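Purine nucleoside phosphorylase (Schistosoma mansoni, PDB 6BFV) probably catalyses the reversible phosphorolysis of purine nucleosides such as inosine and guanosine, releasing the free base and a pentose 1-phosphate. Local coordinates at residues N117-I122 with A239-A244. Numbering follows the deposited sequence.
With DJP (5-fluoropyrimidin-2-ol), chain G.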
# COMPACT_ATOMS: atom_id res chain seq x y z
N ASN A 117 10.09 -10.24 -18.05
CA ASN A 117 9.45 -10.81 -16.87
C ASN A 117 8.30 -11.72 -17.32
O ASN A 117 7.95 -11.78 -18.51
CB ASN A 117 8.90 -9.74 -15.89
CG ASN A 117 7.86 -8.81 -16.52
OD1 ASN A 117 6.79 -9.25 -16.94
ND2 ASN A 117 8.14 -7.50 -16.51
N LEU A 118 7.74 -12.42 -16.34
CA LEU A 118 6.54 -13.23 -16.51
C LEU A 118 5.35 -12.51 -15.86
O LEU A 118 5.48 -11.99 -14.74
CB LEU A 118 6.70 -14.62 -15.85
CG LEU A 118 7.87 -15.52 -16.29
CD1 LEU A 118 8.04 -16.79 -15.43
CD2 LEU A 118 7.66 -15.93 -17.67
N ALA A 119 4.19 -12.54 -16.51
CA ALA A 119 3.04 -11.78 -16.02
C ALA A 119 1.73 -12.53 -16.27
O ALA A 119 1.68 -13.48 -17.06
CB ALA A 119 2.99 -10.40 -16.68
N GLY A 120 0.68 -12.13 -15.56
CA GLY A 120 -0.66 -12.66 -15.82
C GLY A 120 -1.37 -11.73 -16.80
O GLY A 120 -1.21 -10.51 -16.73
N GLY A 121 -2.17 -12.30 -17.70
CA GLY A 121 -2.95 -11.47 -18.64
C GLY A 121 -4.30 -11.05 -18.07
O GLY A 121 -5.01 -11.86 -17.47
N ILE A 122 -4.64 -9.78 -18.28
CA ILE A 122 -5.90 -9.18 -17.84
C ILE A 122 -6.77 -8.79 -19.04
O ILE A 122 -7.97 -9.04 -19.07
CB ILE A 122 -5.65 -7.96 -16.92
CG1 ILE A 122 -4.89 -8.39 -15.66
CG2 ILE A 122 -6.96 -7.21 -16.59
CD1 ILE A 122 -5.64 -9.41 -14.70
N ALA A 239 10.92 -2.89 -21.67
CA ALA A 239 10.44 -3.94 -20.77
C ALA A 239 9.41 -4.80 -21.51
O ALA A 239 8.49 -4.24 -22.11
CB ALA A 239 9.78 -3.34 -19.52
N VAL A 240 9.57 -6.14 -21.46
CA VAL A 240 8.70 -7.06 -22.18
C VAL A 240 8.16 -8.13 -21.22
O VAL A 240 8.93 -8.79 -20.50
CB VAL A 240 9.43 -7.71 -23.37
CG1 VAL A 240 8.49 -8.63 -24.14
CG2 VAL A 240 9.98 -6.62 -24.32
N SER A 241 6.84 -8.28 -21.17
CA SER A 241 6.20 -9.30 -20.34
C SER A 241 5.88 -10.48 -21.25
O SER A 241 5.37 -10.30 -22.36
CB SER A 241 4.89 -8.87 -19.67
OG SER A 241 5.06 -7.92 -18.65
N LEU A 242 6.20 -11.68 -20.77
CA LEU A 242 5.66 -12.92 -21.31
C LEU A 242 4.41 -13.32 -20.52
O LEU A 242 4.49 -13.53 -19.30
CB LEU A 242 6.71 -14.03 -21.24
CG LEU A 242 6.19 -15.43 -21.57
CD1 LEU A 242 5.66 -15.57 -23.02
CD2 LEU A 242 7.31 -16.40 -21.33
N ILE A 243 3.28 -13.43 -21.22
CA ILE A 243 1.99 -13.83 -20.64
C ILE A 243 1.98 -15.33 -20.38
O ILE A 243 2.18 -16.14 -21.30
CB ILE A 243 0.83 -13.45 -21.57
CG1 ILE A 243 0.78 -11.93 -21.78
CG2 ILE A 243 -0.50 -13.95 -21.04
CD1 ILE A 243 0.85 -11.14 -20.54
N ALA A 244 1.74 -15.71 -19.14
CA ALA A 244 1.66 -17.13 -18.79
C ALA A 244 0.24 -17.63 -18.48
O ALA A 244 0.07 -18.84 -18.31
CB ALA A 244 2.56 -17.43 -17.60
C3 DJP G . 0.64 -13.67 -12.35
C2 DJP G . 1.24 -15.21 -14.06
C1 DJP G . 3.02 -14.05 -12.89
O DJP G . 0.82 -16.12 -15.03
N DJP G . 2.59 -14.98 -13.86
N1 DJP G . 0.23 -14.54 -13.29
C DJP G . 2.02 -13.42 -12.16
F DJP G . 2.40 -12.53 -11.22
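A chi1 of 60° sets CG of N117 between its own backbone N and carbonyl carbon, and chi1 of -70° leaves OG of S241 beside its backbone N, which brings the amide and the hydroxyl together on one face of two neighbouring parallel strands of the mixed sheet at the core of the phosphorylase fold. S241 OG donates to N117 OD1 at 2.8 Å, in the amide plane and on a lone pair. With ND2 bonded to T223 OG1, both ends of the buried amide are held, which fixes its rotation. A119 continues the same face: its CB rests 3.8 Å from S241 OG, and the side chain of I243 lies beyond. On the opposite face L118 and L242 run side by side, their CD2 atoms 3.7 Å apart, with V262 and R269 of helix 259-283 packed against them.

Four main-chain bonds join the strands, from N117 N to V240 O, L242 N to N117 O, A119 N to L242 O and A244 N to A119 O. The short strand segments are nonetheless strongly twisted, their axes crossing at -53°. Beyond A119 the main chain of G121 still bonds N245 of the same partner strand, while G120 bonds V219 of the antiparallel strand 218-220. The bound 5-fluoropyrimidin-2-ol packs on the bare backbone of G120, its N1 3.3 Å from G120 CA. A119 O, already receiving the nearly straight bond from A244 N, also accepts a weak one from the ligand hydroxyl, and A244 CB touches that same ligand O.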